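Local coordinates for protein adenosyl-chloride synthase (Thermotoga maritima, PDB 2ZBV) that binds adenosine and, as a member of the SAM hydrolase / SAM-dependent halogenase family, probably acts on S-adenosyl-L-methionine, at residues 181-186 against 251-256; 187-192 against 214-219; 201-206 against 228-233; 238-243 against 257-262. All coordinates share one frame; numbering follows the deposited sequence.

Contact 1. Residues 181-186 against 251-256; sequences GNVSTN and LSVKEG. With ADN (adenosine), chain F.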
loop_
_atom_site.group_PDB
_atom_site.type_symbol
_atom_site.label_atom_id
_atom_site.label_comp_id
_atom_site.label_asym_id
_atom_site.label_seq_id
_atom_site.Cartn_x
_atom_site.Cartn_y
_atom_site.Cartn_z
ATOM N N GLY A 181 15.056 -9.004 0.934
ATOM C CA GLY A 181 16.270 -9.226 0.176
ATOM C C GLY A 181 16.441 -10.713 -0.073
ATOM O O GLY A 181 17.473 -11.163 -0.573
ATOM N N ASN A 182 15.426 -11.485 0.295
ATOM C CA ASN A 182 15.477 -12.916 0.073
ATOM C C ASN A 182 15.462 -13.110 -1.436
ATOM O O ASN A 182 14.754 -12.398 -2.156
ATOM C CB ASN A 182 14.283 -13.606 0.730
ATOM C CG ASN A 182 14.317 -13.494 2.248
ATOM O OD1 ASN A 182 15.389 -13.544 2.859
ATOM N ND2 ASN A 182 13.145 -13.360 2.865
ATOM N N VAL A 183 16.257 -14.063 -1.907
ATOM C CA VAL A 183 16.387 -14.341 -3.332
ATOM C C VAL A 183 15.684 -15.638 -3.730
ATOM O O VAL A 183 16.223 -16.722 -3.535
ATOM C CB VAL A 183 17.888 -14.430 -3.715
ATOM C CG1 VAL A 183 18.054 -14.822 -5.177
ATOM C CG2 VAL A 183 18.564 -13.089 -3.448
ATOM N N SER A 184 14.479 -15.531 -4.280
ATOM C CA SER A 184 13.757 -16.728 -4.695
ATOM C C SER A 184 14.011 -17.035 -6.169
ATOM O O SER A 184 13.890 -16.159 -7.026
ATOM C CB SER A 184 12.261 -16.575 -4.464
ATOM O OG SER A 184 11.603 -17.773 -4.834
ATOM N N THR A 185 14.359 -18.287 -6.453
ATOM C CA THR A 185 14.649 -18.712 -7.819
ATOM C C THR A 185 13.418 -19.342 -8.457
ATOM O O THR A 185 12.349 -19.395 -7.848
ATOM C CB THR A 185 15.788 -19.757 -7.855
ATOM O OG1 THR A 185 15.318 -20.992 -7.307
ATOM C CG2 THR A 185 16.978 -19.280 -7.037
ATOM N N ASN A 186 13.581 -19.816 -9.687
ATOM C CA ASN A 186 12.498 -20.463 -10.411
ATOM C C ASN A 186 12.730 -21.968 -10.344
ATOM O O ASN A 186 12.125 -22.737 -11.082
ATOM C CB ASN A 186 12.480 -19.990 -11.867
ATOM C CG ASN A 186 13.710 -20.421 -12.638
ATOM O OD1 ASN A 186 14.791 -20.590 -12.068
ATOM N ND2 ASN A 186 13.555 -20.590 -13.951
ATOM N N LEU A 251 24.887 -11.590 -2.140
ATOM C CA LEU A 251 25.179 -12.282 -3.387
ATOM C C LEU A 251 25.406 -11.278 -4.510
ATOM O O LEU A 251 26.032 -11.596 -5.523
ATOM C CB LEU A 251 24.014 -13.202 -3.760
ATOM C CG LEU A 251 23.628 -14.277 -2.736
ATOM C CD1 LEU A 251 22.393 -15.020 -3.227
ATOM C CD2 LEU A 251 24.789 -15.244 -2.531
ATOM N N SER A 252 24.894 -10.067 -4.313
ATOM C CA SER A 252 25.005 -9.010 -5.308
ATOM C C SER A 252 24.290 -9.488 -6.565
ATOM O O SER A 252 24.854 -9.487 -7.661
ATOM C CB SER A 252 26.476 -8.715 -5.611
ATOM O OG SER A 252 26.593 -7.633 -6.516
ATOM N N VAL A 253 23.038 -9.902 -6.392
ATOM C CA VAL A 253 22.242 -10.406 -7.497
ATOM C C VAL A 253 20.933 -9.653 -7.658
ATOM O O VAL A 253 20.453 -9.005 -6.729
ATOM C CB VAL A 253 21.923 -11.909 -7.303
ATOM C CG1 VAL A 253 21.027 -12.105 -6.085
ATOM C CG2 VAL A 253 21.257 -12.461 -8.536
ATOM N N LYS A 254 20.361 -9.745 -8.853
ATOM C CA LYS A 254 19.094 -9.101 -9.163
ATOM C C LYS A 254 18.243 -10.094 -9.936
ATOM O O LYS A 254 18.738 -11.116 -10.407
ATOM C CB LYS A 254 19.325 -7.846 -10.014
ATOM C CG LYS A 254 20.092 -8.113 -11.304
ATOM C CD LYS A 254 20.348 -6.830 -12.087
ATOM C CE LYS A 254 21.199 -7.091 -13.329
ATOM N NZ LYS A 254 22.562 -7.598 -12.991
ATOM N N GLU A 255 16.960 -9.792 -10.060
ATOM C CA GLU A 255 16.044 -10.655 -10.783
ATOM C C GLU A 255 16.502 -10.873 -12.223
ATOM O O GLU A 255 16.932 -9.941 -12.897
ATOM C CB GLU A 255 14.645 -10.051 -10.750
ATOM C CG GLU A 255 13.960 -10.248 -9.410
ATOM C CD GLU A 255 12.839 -9.260 -9.162
ATOM O OE1 GLU A 255 12.205 -8.822 -10.145
ATOM O OE2 GLU A 255 12.580 -8.934 -7.981
ATOM N N GLY A 256 16.417 -12.117 -12.679
ATOM C CA GLY A 256 16.826 -12.443 -14.033
ATOM C C GLY A 256 18.204 -13.077 -14.099
ATOM O O GLY A 256 18.505 -13.824 -15.031
HETATM O "O5'" ADN F . 7.094 -15.488 7.886
HETATM C "C5'" ADN F . 7.121 -14.071 7.785
HETATM C "C4'" ADN F . 8.267 -13.549 8.641
HETATM O "O4'" ADN F . 9.546 -14.042 8.167
HETATM C "C3'" ADN F . 8.368 -12.009 8.615
HETATM O "O3'" ADN F . 7.622 -11.448 9.683
HETATM C "C2'" ADN F . 9.897 -11.737 8.694
HETATM O "O2'" ADN F . 10.248 -10.983 9.870
HETATM C "C1'" ADN F . 10.550 -13.126 8.681
HETATM N N9 ADN F . 11.723 -13.135 7.794
HETATM C C8 ADN F . 11.709 -12.985 6.427
HETATM N N7 ADN F . 12.917 -13.038 5.958
HETATM C C5 ADN F . 13.787 -13.223 6.975
HETATM C C6 ADN F . 15.207 -13.352 7.077
HETATM N N6 ADN F . 15.996 -13.291 5.950
HETATM N N1 ADN F . 15.757 -13.534 8.297
HETATM C C2 ADN F . 15.003 -13.596 9.403
HETATM N N3 ADN F . 13.672 -13.478 9.348
HETATM C C4 ADN F . 13.034 -13.293 8.171
#

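Contact 2. Residues 187-192 against 214-219; sequences IPFDLF and AAVAKA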
loop_
_atom_site.group_PDB
_atom_site.type_symbol
_atom_site.label_atom_id
_atom_site.label_comp_id
_atom_site.label_asym_id
_atom_site.label_seq_id
_atom_site.Cartn_x
_atom_site.Cartn_y
_atom_site.Cartn_z
ATOM N N ILE A 187 13.614 -22.372 -9.437
ATOM C CA ILE A 187 13.951 -23.779 -9.242
ATOM C C ILE A 187 13.043 -24.397 -8.180
ATOM O O ILE A 187 13.057 -23.982 -7.024
ATOM C CB ILE A 187 15.415 -23.934 -8.768
ATOM C CG1 ILE A 187 16.366 -23.342 -9.807
ATOM C CG2 ILE A 187 15.734 -25.405 -8.521
ATOM C CD1 ILE A 187 17.773 -23.122 -9.285
ATOM N N PRO A 188 12.238 -25.403 -8.557
ATOM C CA PRO A 188 11.369 -25.998 -7.540
ATOM C C PRO A 188 12.246 -26.670 -6.491
ATOM O O PRO A 188 13.239 -27.317 -6.837
ATOM C CB PRO A 188 10.545 -27.014 -8.335
ATOM C CG PRO A 188 10.584 -26.476 -9.751
ATOM C CD PRO A 188 12.006 -26.014 -9.876
ATOM N N PHE A 189 11.901 -26.524 -5.217
ATOM C CA PHE A 189 12.714 -27.151 -4.182
ATOM C C PHE A 189 12.696 -28.669 -4.349
ATOM O O PHE A 189 13.632 -29.354 -3.937
ATOM C CB PHE A 189 12.222 -26.782 -2.784
ATOM C CG PHE A 189 13.280 -26.925 -1.728
ATOM C CD1 PHE A 189 14.278 -25.966 -1.597
ATOM C CD2 PHE A 189 13.313 -28.043 -0.904
ATOM C CE1 PHE A 189 15.297 -26.118 -0.663
ATOM C CE2 PHE A 189 14.330 -28.206 0.034
ATOM C CZ PHE A 189 15.325 -27.241 0.155
ATOM N N ASP A 190 11.627 -29.191 -4.947
ATOM C CA ASP A 190 11.510 -30.629 -5.196
ATOM C C ASP A 190 12.572 -31.048 -6.205
ATOM O O ASP A 190 13.217 -32.083 -6.049
ATOM C CB ASP A 190 10.126 -30.979 -5.752
ATOM C CG ASP A 190 9.052 -30.969 -4.688
ATOM O OD1 ASP A 190 9.279 -31.564 -3.612
ATOM O OD2 ASP A 190 7.978 -30.377 -4.929
ATOM N N LEU A 191 12.742 -30.238 -7.245
ATOM C CA LEU A 191 13.742 -30.514 -8.267
ATOM C C LEU A 191 15.108 -30.543 -7.583
ATOM O O LEU A 191 15.932 -31.425 -7.836
ATOM C CB LEU A 191 13.722 -29.417 -9.334
ATOM C CG LEU A 191 14.657 -29.647 -10.522
ATOM C CD1 LEU A 191 14.113 -30.791 -11.363
ATOM C CD2 LEU A 191 14.769 -28.387 -11.359
ATOM N N PHE A 192 15.334 -29.565 -6.712
ATOM C CA PHE A 192 16.586 -29.462 -5.971
ATOM C C PHE A 192 16.787 -30.695 -5.098
ATOM O O PHE A 192 17.910 -31.163 -4.917
ATOM C CB PHE A 192 16.569 -28.195 -5.106
ATOM C CG PHE A 192 17.730 -28.085 -4.155
ATOM C CD1 PHE A 192 17.541 -28.248 -2.790
ATOM C CD2 PHE A 192 19.008 -27.798 -4.623
ATOM C CE1 PHE A 192 18.609 -28.126 -1.901
ATOM C CE2 PHE A 192 20.082 -27.674 -3.744
ATOM C CZ PHE A 192 19.882 -27.837 -2.380
ATOM N N ALA A 214 26.519 -22.477 1.384
ATOM C CA ALA A 214 25.279 -22.167 2.075
ATOM C C ALA A 214 24.674 -23.412 2.685
ATOM O O ALA A 214 24.612 -24.456 2.044
ATOM C CB ALA A 214 24.287 -21.519 1.114
ATOM N N ALA A 215 24.236 -23.290 3.933
ATOM C CA ALA A 215 23.619 -24.401 4.637
ATOM C C ALA A 215 22.191 -24.579 4.154
ATOM O O ALA A 215 21.481 -23.602 3.918
ATOM C CB ALA A 215 23.626 -24.145 6.135
ATOM N N VAL A 216 21.786 -25.830 3.979
ATOM C CA VAL A 216 20.428 -26.139 3.558
ATOM C C VAL A 216 19.649 -26.204 4.867
ATOM O O VAL A 216 19.898 -27.072 5.704
ATOM C CB VAL A 216 20.370 -27.492 2.835
ATOM C CG1 VAL A 216 18.941 -27.805 2.422
ATOM C CG2 VAL A 216 21.280 -27.460 1.620
ATOM N N ALA A 217 18.719 -25.274 5.054
ATOM C CA ALA A 217 17.956 -25.222 6.293
ATOM C C ALA A 217 16.468 -25.004 6.088
ATOM O O ALA A 217 16.021 -24.654 5.002
ATOM C CB ALA A 217 18.521 -24.125 7.196
ATOM N N LYS A 218 15.708 -25.219 7.156
ATOM C CA LYS A 218 14.265 -25.051 7.129
ATOM C C LYS A 218 13.867 -23.620 7.465
ATOM O O LYS A 218 13.048 -23.015 6.770
ATOM C CB LYS A 218 13.608 -25.997 8.136
ATOM C CG LYS A 218 13.787 -27.473 7.832
ATOM C CD LYS A 218 13.131 -28.320 8.913
ATOM C CE LYS A 218 13.279 -29.808 8.633
ATOM N NZ LYS A 218 12.700 -30.623 9.744
ATOM N N ALA A 219 14.458 -23.081 8.529
ATOM C CA ALA A 219 14.139 -21.729 8.982
ATOM C C ALA A 219 15.350 -20.802 9.004
ATOM O O ALA A 219 16.488 -21.251 9.158
ATOM C CB ALA A 219 13.509 -21.792 10.376
#

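Contact 3. Residues 201-206 against 228-233; sequences DVVRVR and LLVHPD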
loop_
_atom_site.group_PDB
_atom_site.type_symbol
_atom_site.label_atom_id
_atom_site.label_comp_id
_atom_site.label_asym_id
_atom_site.label_seq_id
_atom_site.Cartn_x
_atom_site.Cartn_y
_atom_site.Cartn_z
ATOM N N ASP A 201 22.811 -30.272 5.098
ATOM C CA ASP A 201 23.886 -30.400 4.123
ATOM C C ASP A 201 24.337 -28.980 3.807
ATOM O O ASP A 201 23.707 -28.001 4.222
ATOM C CB ASP A 201 23.406 -31.076 2.835
ATOM C CG ASP A 201 23.543 -32.597 2.874
ATOM O OD1 ASP A 201 24.633 -33.094 3.229
ATOM O OD2 ASP A 201 22.565 -33.296 2.532
ATOM N N VAL A 202 25.439 -28.871 3.083
ATOM C CA VAL A 202 25.960 -27.580 2.684
ATOM C C VAL A 202 26.147 -27.660 1.183
ATOM O O VAL A 202 26.706 -28.630 0.673
ATOM C CB VAL A 202 27.312 -27.273 3.355
ATOM C CG1 VAL A 202 27.943 -26.056 2.717
ATOM C CG2 VAL A 202 27.109 -27.026 4.841
ATOM N N VAL A 203 25.659 -26.651 0.473
ATOM C CA VAL A 203 25.790 -26.634 -0.971
ATOM C C VAL A 203 26.491 -25.364 -1.409
ATOM O O VAL A 203 26.686 -24.439 -0.613
ATOM C CB VAL A 203 24.401 -26.716 -1.665
ATOM C CG1 VAL A 203 23.667 -27.972 -1.204
ATOM C CG2 VAL A 203 23.576 -25.476 -1.351
ATOM N N ARG A 204 26.873 -25.331 -2.680
ATOM C CA ARG A 204 27.540 -24.174 -3.243
ATOM C C ARG A 204 26.597 -23.393 -4.155
ATOM O O ARG A 204 25.970 -23.948 -5.063
ATOM C CB ARG A 204 28.793 -24.609 -4.013
ATOM C CG ARG A 204 29.989 -24.917 -3.111
ATOM C CD ARG A 204 31.226 -25.302 -3.921
ATOM N NE ARG A 204 32.431 -25.401 -3.095
ATOM C CZ ARG A 204 33.089 -24.359 -2.590
ATOM N NH1 ARG A 204 32.667 -23.122 -2.825
ATOM N NH2 ARG A 204 34.171 -24.550 -1.844
ATOM N N VAL A 205 26.486 -22.099 -3.891
ATOM C CA VAL A 205 25.631 -21.232 -4.678
ATOM C C VAL A 205 26.544 -20.415 -5.574
ATOM O O VAL A 205 27.425 -19.704 -5.089
ATOM C CB VAL A 205 24.817 -20.287 -3.773
ATOM C CG1 VAL A 205 23.951 -19.369 -4.623
ATOM C CG2 VAL A 205 23.956 -21.101 -2.816
ATOM N N ARG A 206 26.346 -20.523 -6.882
ATOM C CA ARG A 206 27.186 -19.784 -7.809
ATOM C C ARG A 206 26.428 -18.691 -8.550
ATOM O O ARG A 206 25.448 -18.961 -9.245
ATOM C CB ARG A 206 27.828 -20.737 -8.822
ATOM C CG ARG A 206 29.066 -20.156 -9.493
ATOM C CD ARG A 206 29.588 -21.047 -10.609
ATOM N NE ARG A 206 28.622 -21.164 -11.696
ATOM C CZ ARG A 206 28.890 -21.696 -12.883
ATOM N NH1 ARG A 206 30.106 -22.164 -13.143
ATOM N NH2 ARG A 206 27.943 -21.765 -13.813
ATOM N N LEU A 228 24.298 -17.252 5.352
ATOM C CA LEU A 228 23.503 -17.651 4.187
ATOM C C LEU A 228 22.831 -19.010 4.377
ATOM O O LEU A 228 23.369 -19.892 5.045
ATOM C CB LEU A 228 24.390 -17.734 2.940
ATOM C CG LEU A 228 24.800 -16.447 2.225
ATOM C CD1 LEU A 228 26.033 -16.723 1.365
ATOM C CD2 LEU A 228 23.637 -15.933 1.374
ATOM N N LEU A 229 21.657 -19.176 3.778
ATOM C CA LEU A 229 20.939 -20.437 3.858
ATOM C C LEU A 229 20.118 -20.659 2.599
ATOM O O LEU A 229 19.690 -19.705 1.938
ATOM C CB LEU A 229 19.997 -20.478 5.067
ATOM C CG LEU A 229 18.830 -19.480 5.084
ATOM C CD1 LEU A 229 17.593 -20.114 5.710
ATOM C CD2 LEU A 229 19.250 -18.233 5.843
ATOM N N VAL A 230 19.912 -21.929 2.274
ATOM C CA VAL A 230 19.109 -22.311 1.124
ATOM C C VAL A 230 17.904 -23.026 1.709
ATOM O O VAL A 230 18.046 -23.911 2.555
ATOM C CB VAL A 230 19.884 -23.265 0.184
ATOM C CG1 VAL A 230 18.925 -23.978 -0.745
ATOM C CG2 VAL A 230 20.905 -22.471 -0.628
ATOM N N HIS A 231 16.711 -22.637 1.280
ATOM C CA HIS A 231 15.516 -23.269 1.808
ATOM C C HIS A 231 14.365 -23.172 0.815
ATOM O O HIS A 231 14.480 -22.518 -0.231
ATOM C CB HIS A 231 15.117 -22.591 3.122
ATOM C CG HIS A 231 14.605 -21.196 2.942
ATOM N ND1 HIS A 231 13.309 -20.835 3.237
ATOM C CD2 HIS A 231 15.204 -20.081 2.459
ATOM C CE1 HIS A 231 13.130 -19.560 2.947
ATOM N NE2 HIS A 231 14.265 -19.077 2.472
ATOM N N PRO A 232 13.246 -23.849 1.112
ATOM C CA PRO A 232 12.107 -23.774 0.192
ATOM C C PRO A 232 11.234 -22.599 0.633
ATOM O O PRO A 232 10.849 -22.540 1.796
ATOM C CB PRO A 232 11.416 -25.116 0.397
ATOM C CG PRO A 232 11.634 -25.380 1.867
ATOM C CD PRO A 232 13.076 -24.948 2.085
ATOM N N ASP A 233 10.941 -21.662 -0.270
ATOM C CA ASP A 233 10.106 -20.525 0.109
ATOM C C ASP A 233 8.657 -20.981 0.289
ATOM O O ASP A 233 8.358 -22.165 0.163
ATOM C CB ASP A 233 10.204 -19.369 -0.909
ATOM C CG ASP A 233 9.627 -19.712 -2.277
ATOM O OD1 ASP A 233 8.830 -20.664 -2.386
ATOM O OD2 ASP A 233 9.969 -18.999 -3.251
#

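Contact 4. Residues 238-243 against 257-262; sequences LEIAVN and DEIEIC. With ADN (adenosine), chain F.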
loop_
_atom_site.group_PDB
_atom_site.type_symbol
_atom_site.label_atom_id
_atom_site.label_comp_id
_atom_site.label_asym_id
_atom_site.label_seq_id
_atom_site.Cartn_x
_atom_site.Cartn_y
_atom_site.Cartn_z
ATOM N N LEU A 238 13.075 -22.925 -4.458
ATOM C CA LEU A 238 14.346 -22.810 -3.767
ATOM C C LEU A 238 14.669 -21.331 -3.625
ATOM O O LEU A 238 14.698 -20.588 -4.612
ATOM C CB LEU A 238 15.454 -23.521 -4.552
ATOM C CG LEU A 238 16.821 -23.534 -3.852
ATOM C CD1 LEU A 238 17.620 -24.748 -4.308
ATOM C CD2 LEU A 238 17.567 -22.239 -4.141
ATOM N N GLU A 239 14.899 -20.912 -2.388
ATOM C CA GLU A 239 15.214 -19.524 -2.086
ATOM C C GLU A 239 16.517 -19.425 -1.297
ATOM O O GLU A 239 16.853 -20.317 -0.509
ATOM C CB GLU A 239 14.067 -18.906 -1.274
ATOM C CG GLU A 239 14.279 -17.459 -0.829
ATOM C CD GLU A 239 13.054 -16.897 -0.110
ATOM O OE1 GLU A 239 12.830 -17.243 1.069
ATOM O OE2 GLU A 239 12.305 -16.121 -0.735
ATOM N N ILE A 240 17.264 -18.350 -1.532
ATOM C CA ILE A 240 18.507 -18.126 -0.809
ATOM C C ILE A 240 18.255 -16.928 0.092
ATOM O O ILE A 240 17.792 -15.885 -0.369
ATOM C CB ILE A 240 19.698 -17.804 -1.749
ATOM C CG1 ILE A 240 19.988 -18.994 -2.663
ATOM C CG2 ILE A 240 20.947 -17.487 -0.928
ATOM C CD1 ILE A 240 19.337 -18.882 -4.017
ATOM N N ALA A 241 18.544 -17.084 1.378
ATOM C CA ALA A 241 18.340 -15.999 2.329
ATOM C C ALA A 241 19.533 -15.843 3.258
ATOM O O ALA A 241 20.373 -16.733 3.359
ATOM C CB ALA A 241 17.088 -16.262 3.157
ATOM N N VAL A 242 19.611 -14.689 3.907
ATOM C CA VAL A 242 20.655 -14.419 4.890
ATOM C C VAL A 242 19.850 -14.197 6.160
ATOM O O VAL A 242 18.949 -13.353 6.189
ATOM C CB VAL A 242 21.462 -13.130 4.560
ATOM C CG1 VAL A 242 22.338 -12.737 5.742
ATOM C CG2 VAL A 242 22.333 -13.361 3.325
ATOM N N ASN A 243 20.146 -14.966 7.201
ATOM C CA ASN A 243 19.419 -14.827 8.448
ATOM C C ASN A 243 19.553 -13.419 9.012
ATOM O O ASN A 243 20.649 -12.976 9.354
ATOM C CB ASN A 243 19.909 -15.854 9.468
ATOM C CG ASN A 243 19.182 -15.742 10.780
ATOM O OD1 ASN A 243 18.012 -15.369 10.811
ATOM N ND2 ASN A 243 19.860 -16.072 11.873
ATOM N N ASP A 257 19.041 -12.786 -13.109
ATOM C CA ASP A 257 20.395 -13.325 -13.068
ATOM C C ASP A 257 20.430 -14.845 -12.973
ATOM O O ASP A 257 19.645 -15.455 -12.242
ATOM C CB ASP A 257 21.162 -12.726 -11.886
ATOM C CG ASP A 257 21.490 -11.262 -12.083
ATOM O OD1 ASP A 257 20.960 -10.658 -13.039
ATOM O OD2 ASP A 257 22.272 -10.711 -11.277
ATOM N N GLU A 258 21.344 -15.451 -13.725
ATOM C CA GLU A 258 21.502 -16.899 -13.724
ATOM C C GLU A 258 22.057 -17.324 -12.376
ATOM O O GLU A 258 22.903 -16.646 -11.805
ATOM C CB GLU A 258 22.478 -17.345 -14.817
ATOM C CG GLU A 258 21.973 -17.176 -16.240
ATOM C CD GLU A 258 22.930 -17.764 -17.270
ATOM O OE1 GLU A 258 22.613 -17.713 -18.479
ATOM O OE2 GLU A 258 23.997 -18.278 -16.872
ATOM N N ILE A 259 21.584 -18.449 -11.864
ATOM C CA ILE A 259 22.079 -18.925 -10.588
ATOM C C ILE A 259 22.267 -20.436 -10.641
ATOM O O ILE A 259 21.442 -21.162 -11.195
ATOM C CB ILE A 259 21.119 -18.528 -9.435
ATOM C CG1 ILE A 259 21.820 -18.719 -8.091
ATOM C CG2 ILE A 259 19.846 -19.357 -9.493
ATOM C CD1 ILE A 259 21.050 -18.124 -6.920
ATOM N N GLU A 260 23.371 -20.895 -10.072
ATOM C CA GLU A 260 23.690 -22.309 -10.057
ATOM C C GLU A 260 23.900 -22.793 -8.631
ATOM O O GLU A 260 24.504 -22.103 -7.814
ATOM C CB GLU A 260 24.950 -22.547 -10.889
ATOM C CG GLU A 260 25.625 -23.884 -10.656
ATOM C CD GLU A 260 26.930 -24.005 -11.423
ATOM O OE1 GLU A 260 26.884 -23.990 -12.672
ATOM O OE2 GLU A 260 27.998 -24.107 -10.776
ATOM N N ILE A 261 23.395 -23.986 -8.340
ATOM C CA ILE A 261 23.528 -24.570 -7.018
ATOM C C ILE A 261 24.120 -25.974 -7.125
ATOM O O ILE A 261 23.444 -26.914 -7.550
ATOM C CB ILE A 261 22.157 -24.626 -6.322
ATOM C CG1 ILE A 261 21.551 -23.221 -6.287
ATOM C CG2 ILE A 261 22.310 -25.158 -4.904
ATOM C CD1 ILE A 261 20.080 -23.200 -6.007
ATOM N N CYS A 262 25.389 -26.098 -6.744
ATOM C CA CYS A 262 26.111 -27.366 -6.795
ATOM C C CYS A 262 26.001 -28.170 -5.511
ATOM O O CYS A 262 26.017 -27.617 -4.410
ATOM C CB CYS A 262 27.597 -27.126 -7.081
ATOM S SG CYS A 262 27.978 -26.552 -8.746
HETATM O "O5'" ADN F . 7.094 -15.488 7.886
HETATM C "C5'" ADN F . 7.121 -14.071 7.785
HETATM C "C4'" ADN F . 8.267 -13.549 8.641
HETATM O "O4'" ADN F . 9.546 -14.042 8.167
HETATM C "C3'" ADN F . 8.368 -12.009 8.615
HETATM O "O3'" ADN F . 7.622 -11.448 9.683
HETATM C "C2'" ADN F . 9.897 -11.737 8.694
HETATM O "O2'" ADN F . 10.248 -10.983 9.870
HETATM C "C1'" ADN F . 10.550 -13.126 8.681
HETATM N N9 ADN F . 11.723 -13.135 7.794
HETATM C C8 ADN F . 11.709 -12.985 6.427
HETATM N N7 ADN F . 12.917 -13.038 5.958
HETATM C C5 ADN F . 13.787 -13.223 6.975
HETATM C C6 ADN F . 15.207 -13.352 7.077
HETATM N N6 ADN F . 15.996 -13.291 5.950
HETATM N N1 ADN F . 15.757 -13.534 8.297
HETATM C C2 ADN F . 15.003 -13.596 9.403
HETATM N N3 ADN F . 13.672 -13.478 9.348
HETATM C C4 ADN F . 13.034 -13.293 8.171
#

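Contact 1. Residues 181-186 against 251-256
Val183 and Val253 meet tip to tip, with Val183 CG2 lying 3.7 Å from Val253 CG1. Val183 CG2 also comes within 4.3 Å of Leu251 CD1, at a looser distance. This apolar packing is the whole of the touch between the two segments, and Val174 of strand 169-177 packs on both valines. The chain reaches Val253 through a Schellman motif. Ser252, with positive phi, ends helix 247-251 there, and the chain then runs on toward strand 258-262.

The polar side chain of Asn182 turns to the ligand. It holds adenosine with both ends of its amide. ND2 donates to adenosine N7 at 3.1 Å in a nearly straight bond (175°). OD1 accepts from adenosine N6 at 3.2 Å, along a more bent path (153°). The amide thus reads the N6/N7 edge of the base and is fixed in its rotation by the two bonds. Its CG, anti to the carbonyl carbon (chi1 -66°), carries the amide out to the base, while the next residue, Val183, points the other way, into the barrel. The arrangement belongs to the C-terminal beta barrel of the family, at the purine end of the adenosine pocket.

Contact 2. Residues 187-192 against 214-219
Val216 meets two phenylalanines of helix 189-192, one with each methyl. Its CG1 is 4.3 Å from Phe189 CZ, and its CG2 is 4.3 Å from Phe192 CZ. Each methyl sits at the edge of its ring, near the ring plane. Both phenyl groups leave the helix with CG anti to the backbone N (chi1 -157° for Phe189, 172° for Phe192), which extends both toward the strand. Phe192 CD1 lies 3.7 Å above one face of Phe189, toward its rim, and the planes are inclined at about 50°. This probably restricts the rotation of both rings. Pro188 takes the N-cap position of this short helix, and its carbonyl accepts from Phe192 N. Leu238 packs against both rings, and Val203 against Phe192 and Val216. Beyond the strand, Lys218 and Ala219 pack on Phe124 and Val71 of the second subunit. The chemistry across the contact is purely apolar. Ring edges and methyls at these distances imply dispersion and exclusion of water, without a directional bond to set the register of helix and strand.

Contact 3. Residues 201-206 against 228-233
Val230 faces both Val203 and Val205 and has about as much surface buried as the two together. Its CG2 does all the touching. It is 4.0 Å from Val205 CG2 and 4.1 Å from Val203 CG2. With CG1 anti to the backbone N (chi1 163°), CG2 falls beside that N, anti to the carbonyl carbon, and faces the other strand. The two approaches differ. The Val203 side chain comes in nearly perpendicular to Val230, while Val205 and Val230 pass antiparallel, flank to flank. All three residues are buried and point into the same interior.

The strands are not neighbours in the sheet. Strand 210-216 runs between them and is hydrogen-bonded to each, and the CA atoms of Val203 and Val230 are still 8.2 Å apart. The contact therefore bridges the concave side of a curled sheet, whose strands close into the C-terminal beta barrel. Ala214 of the middle strand touches both Val205 and Val230; its small side chain is consistent with their meeting across that strand.

Val203 also packs on Ile261, and Val205 on Ile259. On strand 228-232, His231 makes an edge-to-face contact with the ring of Phe220, an adenosine-binding residue.

Contact 4. Residues 238-243 against 257-262
Leu238 carries its CG anti to the backbone N (chi1 -176°), and Ile261 turns CG1 anti to its carbonyl carbon (chi1 -56°). These torsions bring the two side chains tip to tip. Ile261 CD1 points at the fork of the leucine, 3.3 Å from Leu238 CD2 and 3.4 Å from Leu238 CD1. Ile240 and Ile259 form a second tip-to-tip pair, with their CD1 atoms 3.5 Å apart. These separations are shorter than usual for methyl groups, so they are doubtful in detail and may reflect the model. Phe192 packs on Ile261, Val207 on Ile259 and Leu228 on Ile240.

The far end of 238-243 meets the ligand. Adenosine N6 donates to Val242 O at 3.0 Å in an almost straight bond, and Asn243 OD1 lies 3.8 Å from adenosine C2. Strands 237-242 and 258-262 thus face each other across the hydrophobic interior of the C-terminal beta barrel, and the first of them leads out to the adenosine site.

How the contacts relate
All four contacts lie in the C-terminal beta barrel. Contacts 2 and 4 each have their centre about 6 Å from that of contact 3. Phe189 packs on Pro232 and Leu228 on Val242, so the three share one core. Contact 1 adjoins contact 4, about 7 Å away between centres, where Val183 O and Ile240 N are 2.8 Å apart in a backbone hydrogen bond. Ser184 OG to Asp233 OD2, 2.6 Å, ties contact 1 to contact 3. Arg206 NH2 to Glu260 OE1, a salt bridge of 2.7 Å, joins contacts 3 and 4. Contacts 1 and 4 both touch adenosine. The side chain of Val230 in contact 3 is about 12 Å from it. Leu244 N, and Asp7, Asp68 and Thr125 of the second subunit, also bond the ligand.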